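Local atomic coordinates of XisI protein-like (Anabaena variabilis, PDB entry 2NLV), a protein that is of unknown biochemical function but belongs to the XisI family, and probably resembles XisI of the XisF-XisH-XisI complex that recombines nitrogen-fixation genes in cyanobacteria. Residues I69-N74 against L96-P101; V89-I94 against Y106-V111. All blocks are in the same frame, centred on the assembly; numbering follows the deposited sequence. Where two conformers were deposited one is given.

Contact 1. Residues I69-N74 against L96-P101; sequences IWLQQN and LGLQAP
Leu-96 meets Leu-71 where the short strand 94-96, paired parallel to strand 68-74 in the mixed sheet, gives way to a type I turn from Leu-96 to Gln-99. Leu-71 CD2 and Leu-96 CD2 stand 4.2 Å apart, on the side of the sheet where Leu-71 also packs against Pro-80 of helix 80-86. Next comes Gly-97, whose CA lies 3.4 Å from Gln-72 OE1. That side chain starts away from the loop but bends at chi2 (-83°), which brings its amide oxygen back toward the glycine, while NE2 is hydrogen-bonded to Asp-63. With no CB on Gly-97 in the way, OE1 can sit this near. Trp-70 CE3 comes obliquely to within 3.9 Å of Gly-97 CA. Gly-97 O turns to the dimer interface and accepts a hydrogen bond from Trp-49 NE1 of the second subunit. Leu-98 then closes on the strand: its N donates to Leu-71 O at 3.1 Å, in the carbonyl plane but with a bent N-H angle of 138°. CG falls between the backbone N and the carbonyl carbon (chi1 74°), a torsion that turns CD1 toward Asn-74 and CD2 toward Leu-71. Leu-98 CB rests 3.5 Å from Gln-72 O, and Leu-98 CD2 meets Leu-71 CD2 at 4.0 Å. Leu-98 CD1 reaches on to Asn-74 N at 3.8 Å, just past the classic bulge of Gln-72 and Gln-73 opposite His-61. Cut back to an alanine, this position would probably leave a gap beside Leu-71 and Asn-74, with the Leu-71 isobutyl group freer to turn. Ala-100 and Pro-101 pack on Trp-49 of the second subunit. The turn itself is tied shut by Gln-99 N, which donates to Leu-96 O at 3.0 Å.

Contact 2. Residues V89-I94 against Y106-V111; sequences VPREDI and YTDYGV
The guanidinium of Arg-91, in one of its two conformers, crosses the Tyr-109 ring obliquely, with the two planes 34° apart and Arg-91 NH1 3.3 Å from Tyr-109 CE1. Asp-108 CB lies over one face of the ring, 3.8 Å above its plane and offset toward the rim. Ile-94 CB is 4.0 Å from Tyr-109 CD1, the two side chains running alongside in a common direction. The Arg-91 arm, extended from CG to NE, passes along the Asp-108 carbonyl; Asp-108 O is 3.4 Å from Arg-91 CB. Between the backbones, Gly-110 N donates to Ile-94 O at 2.7 Å, a short bond whose donor sits nearly along the C=O axis although the N-H is bent to 132°. A water extends the join: it donates to Glu-92 O and accepts from Val-111 N at 3.0 Å. An ST turn holds the backbone there, Tyr-109 N donating to Thr-107 OG1 at 3.2 Å. The polar ends of Arg-91 and Tyr-109 converge on Glu-82 of helix 80-86, whose OE2 forms a salt bridge with Arg-91 NH2 and a hydrogen bond with Tyr-109 OH. The C-terminal loop is thus laid against the loop between helix 80-86 and strand 94-96, with its short 3-10 segment 91-92; Ile-94 packs on Leu-84 and Val-85 of that helix, Tyr-109 on its Ala-81, and Pro-90 on Tyr-8 of helix 2-21.

Strand 94-96 joins the two contacts, whose centres are about 11 Å apart: contact 1 takes the turn that leaves it, contact 2 the loop that leads in, paired with 106-111. They meet directly, with Asp-93 O 2.8 Å from Ile-69 N in a probable hydrogen bond and Leu-96 CD1 packing 3.7 Å from Tyr-109 CD2. Contact 1 lies nearer the centre of the chain, is dominated by leucines and backbone, and borders the second subunit. Contact 2 is more peripheral and touches no other chain of the assembly; it relies on an arginine-tyrosine pair, a shared carboxylate and a bridging water. Each includes a bent backbone bond across the segments.

Contact 1. Residues I69-N74 against L96-P101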
# COMPACT_ATOMS: atom_id res chain seq x y z
N ILE A 69 12.44 -11.29 -1.22
CA ILE A 69 12.05 -9.90 -1.09
C ILE A 69 11.93 -9.24 -2.46
O ILE A 69 12.90 -9.24 -3.24
CB ILE A 69 13.02 -9.10 -0.26
CG1 ILE A 69 13.22 -9.71 1.13
CG2 ILE A 69 12.57 -7.62 -0.18
CD1 ILE A 69 14.36 -9.07 1.93
N TRP A 70 10.73 -8.82 -2.82
CA TRP A 70 10.50 -8.10 -4.09
C TRP A 70 10.48 -6.62 -3.86
O TRP A 70 9.67 -6.11 -3.09
CB TRP A 70 9.16 -8.53 -4.69
CG TRP A 70 9.13 -9.88 -5.31
CD1 TRP A 70 9.48 -11.07 -4.72
CD2 TRP A 70 8.73 -10.16 -6.62
NE1 TRP A 70 9.34 -12.10 -5.64
CE2 TRP A 70 8.86 -11.56 -6.80
CE3 TRP A 70 8.23 -9.39 -7.68
CZ2 TRP A 70 8.50 -12.19 -7.99
CZ3 TRP A 70 7.87 -10.03 -8.84
CH2 TRP A 70 8.04 -11.40 -8.99
N LEU A 71 11.38 -5.91 -4.51
CA LEU A 71 11.36 -4.42 -4.57
C LEU A 71 10.41 -4.01 -5.68
O LEU A 71 10.66 -4.27 -6.86
CB LEU A 71 12.73 -3.85 -4.78
CG LEU A 71 12.80 -2.32 -4.88
CD1 LEU A 71 12.30 -1.60 -3.59
CD2 LEU A 71 14.20 -1.83 -5.23
N GLN A 72 9.29 -3.39 -5.32
CA GLN A 72 8.25 -3.06 -6.28
C GLN A 72 8.18 -1.62 -6.68
O GLN A 72 7.63 -1.30 -7.71
CB GLN A 72 6.86 -3.47 -5.76
CG GLN A 72 6.75 -4.97 -5.34
CD GLN A 72 6.48 -5.91 -6.48
OE1 GLN A 72 6.85 -5.65 -7.61
NE2 GLN A 72 5.86 -7.06 -6.16
N GLN A 73 8.72 -0.74 -5.85
CA GLN A 73 8.68 0.70 -6.11
C GLN A 73 9.80 1.33 -5.33
O GLN A 73 10.06 0.95 -4.18
CB GLN A 73 7.33 1.26 -5.63
CG GLN A 73 7.14 2.78 -5.61
CD GLN A 73 6.53 3.25 -6.83
OE1 GLN A 73 6.79 2.75 -7.91
NE2 GLN A 73 5.68 4.27 -6.67
N ASN A 74 10.51 2.32 -5.92
CA ASN A 74 11.53 3.10 -5.24
C ASN A 74 11.62 4.45 -5.91
O ASN A 74 12.20 4.58 -6.99
CB ASN A 74 12.89 2.45 -5.31
CG ASN A 74 13.95 3.32 -4.72
OD1 ASN A 74 13.69 4.11 -3.81
ND2 ASN A 74 15.19 3.13 -5.19
N LEU A 96 13.81 -7.71 -8.45
CA LEU A 96 13.49 -6.36 -8.86
C LEU A 96 12.17 -6.33 -9.60
O LEU A 96 12.11 -6.36 -10.83
CB LEU A 96 14.62 -5.78 -9.68
CG LEU A 96 15.96 -5.66 -8.96
CD1 LEU A 96 16.97 -4.95 -9.91
CD2 LEU A 96 15.83 -4.86 -7.66
N GLY A 97 11.08 -6.33 -8.85
CA GLY A 97 9.73 -6.28 -9.40
C GLY A 97 9.50 -5.02 -10.21
O GLY A 97 8.75 -5.04 -11.19
N LEU A 98 10.21 -3.95 -9.89
CA LEU A 98 10.15 -2.71 -10.63
C LEU A 98 10.94 -2.72 -11.96
O LEU A 98 10.92 -1.70 -12.66
CB LEU A 98 10.53 -1.53 -9.72
CG LEU A 98 11.98 -1.34 -9.35
CD1 LEU A 98 12.02 -0.21 -8.27
CD2 LEU A 98 12.84 -2.56 -8.95
N GLN A 99 11.62 -3.82 -12.29
CA GLN A 99 12.22 -4.08 -13.60
C GLN A 99 11.33 -5.07 -14.34
O GLN A 99 10.60 -5.87 -13.74
CB GLN A 99 13.61 -4.68 -13.43
CG GLN A 99 14.72 -3.69 -13.03
CD GLN A 99 14.81 -2.44 -13.90
OE1 GLN A 99 14.55 -2.45 -15.11
NE2 GLN A 99 15.22 -1.34 -13.27
N ALA A 100 11.37 -5.03 -15.68
CA ALA A 100 10.55 -5.91 -16.46
C ALA A 100 10.95 -7.37 -16.26
O ALA A 100 12.14 -7.63 -16.13
CB ALA A 100 10.61 -5.50 -17.95
N PRO A 101 9.99 -8.29 -16.32
CA PRO A 101 10.32 -9.69 -16.08
C PRO A 101 11.45 -10.25 -16.89
O PRO A 101 12.28 -10.94 -16.34
CB PRO A 101 8.99 -10.40 -16.36
CG PRO A 101 7.98 -9.35 -15.92
CD PRO A 101 8.53 -8.06 -16.39

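Contact 2. Residues V89-I94 against Y106-V111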
# COMPACT_ATOMS: atom_id res chain seq x y z
N VAL A 89 21.02 -9.90 3.21
CA VAL A 89 20.13 -10.57 2.29
C VAL A 89 20.90 -11.05 1.06
O VAL A 89 21.52 -10.23 0.41
CB VAL A 89 18.92 -9.70 1.89
CG1 VAL A 89 17.98 -10.47 0.94
CG2 VAL A 89 18.15 -9.28 3.14
N PRO A 90 20.82 -12.36 0.74
CA PRO A 90 21.48 -12.77 -0.52
C PRO A 90 20.93 -12.04 -1.75
O PRO A 90 19.71 -11.88 -1.85
CB PRO A 90 21.16 -14.28 -0.61
CG PRO A 90 20.67 -14.66 0.72
CD PRO A 90 20.10 -13.48 1.39
N ARG A 91 21.76 -11.69 -2.72
CA ARG A 91 21.27 -11.08 -3.98
C ARG A 91 20.25 -11.91 -4.64
O ARG A 91 19.24 -11.45 -5.20
CB ARG A 91 22.45 -10.97 -4.93
CG ARG A 91 23.31 -9.88 -4.49
CD ARG A 91 24.67 -9.87 -5.14
NE ARG A 91 25.35 -8.65 -4.72
CZ ARG A 91 24.97 -7.43 -5.11
NH1 ARG A 91 23.96 -7.25 -5.96
NH2 ARG A 91 25.62 -6.39 -4.64
N GLU A 92 20.47 -13.18 -4.60
CA GLU A 92 19.54 -14.07 -5.28
C GLU A 92 18.11 -14.13 -4.66
O GLU A 92 17.16 -14.64 -5.26
CB GLU A 92 20.15 -15.47 -5.42
CG GLU A 92 20.47 -16.13 -4.13
CD GLU A 92 21.92 -15.88 -3.64
OE1 GLU A 92 22.67 -14.84 -3.94
OE2 GLU A 92 22.34 -16.81 -2.91
N ASP A 93 17.98 -13.61 -3.43
CA ASP A 93 16.70 -13.56 -2.74
C ASP A 93 16.03 -12.19 -2.80
O ASP A 93 15.06 -11.95 -2.08
CB ASP A 93 16.80 -13.96 -1.28
CG ASP A 93 16.92 -15.46 -1.07
OD1 ASP A 93 16.85 -16.21 -2.07
OD2 ASP A 93 17.06 -15.90 0.09
N ILE A 94 16.55 -11.33 -3.67
CA ILE A 94 15.91 -10.05 -4.00
C ILE A 94 15.43 -10.09 -5.44
O ILE A 94 16.18 -10.51 -6.32
CB ILE A 94 16.89 -8.91 -3.75
CG1 ILE A 94 17.19 -8.84 -2.26
CG2 ILE A 94 16.24 -7.58 -4.16
CD1 ILE A 94 18.46 -8.02 -1.95
N TYR A 106 18.97 -11.31 -15.61
CA TYR A 106 20.17 -10.65 -16.11
C TYR A 106 20.55 -9.46 -15.21
O TYR A 106 21.42 -8.69 -15.57
CB TYR A 106 19.93 -10.21 -17.58
CG TYR A 106 19.60 -11.43 -18.44
CD1 TYR A 106 20.49 -12.50 -18.55
CD2 TYR A 106 18.37 -11.56 -19.06
CE1 TYR A 106 20.20 -13.63 -19.35
CE2 TYR A 106 18.04 -12.73 -19.84
CZ TYR A 106 18.97 -13.75 -19.95
OH TYR A 106 18.68 -14.91 -20.69
N THR A 107 19.87 -9.29 -14.09
CA THR A 107 20.23 -8.30 -13.08
C THR A 107 21.25 -8.89 -12.11
O THR A 107 21.57 -10.08 -12.10
CB THR A 107 18.96 -7.83 -12.28
OG1 THR A 107 18.43 -8.91 -11.48
CG2 THR A 107 17.95 -7.28 -13.21
N ASP A 108 21.66 -8.01 -11.18
CA ASP A 108 22.54 -8.43 -10.11
C ASP A 108 21.84 -9.26 -9.04
O ASP A 108 22.50 -9.87 -8.17
CB ASP A 108 23.23 -7.19 -9.49
CG ASP A 108 24.31 -6.60 -10.37
OD1 ASP A 108 24.91 -7.32 -11.18
OD2 ASP A 108 24.57 -5.38 -10.21
N TYR A 109 20.51 -9.33 -9.10
CA TYR A 109 19.72 -9.93 -8.03
C TYR A 109 19.12 -11.23 -8.47
O TYR A 109 19.84 -12.05 -9.05
CB TYR A 109 18.72 -8.90 -7.52
CG TYR A 109 19.45 -7.66 -7.12
CD1 TYR A 109 20.05 -7.58 -5.84
CD2 TYR A 109 19.63 -6.59 -8.01
CE1 TYR A 109 20.78 -6.46 -5.49
CE2 TYR A 109 20.35 -5.44 -7.63
CZ TYR A 109 20.91 -5.41 -6.37
OH TYR A 109 21.71 -4.32 -5.99
N GLY A 110 17.83 -11.48 -8.22
CA GLY A 110 17.24 -12.78 -8.38
C GLY A 110 15.96 -12.81 -9.16
O GLY A 110 15.51 -11.80 -9.69
N VAL A 111 15.39 -14.00 -9.24
CA VAL A 111 14.13 -14.20 -9.93
C VAL A 111 13.23 -14.97 -9.00
O VAL A 111 13.67 -15.52 -8.01
CB VAL A 111 14.31 -14.98 -11.23
CG1 VAL A 111 15.15 -14.16 -12.21
CG2 VAL A 111 14.91 -16.39 -10.96
O HOH W 1 17.12 -16.10 -8.09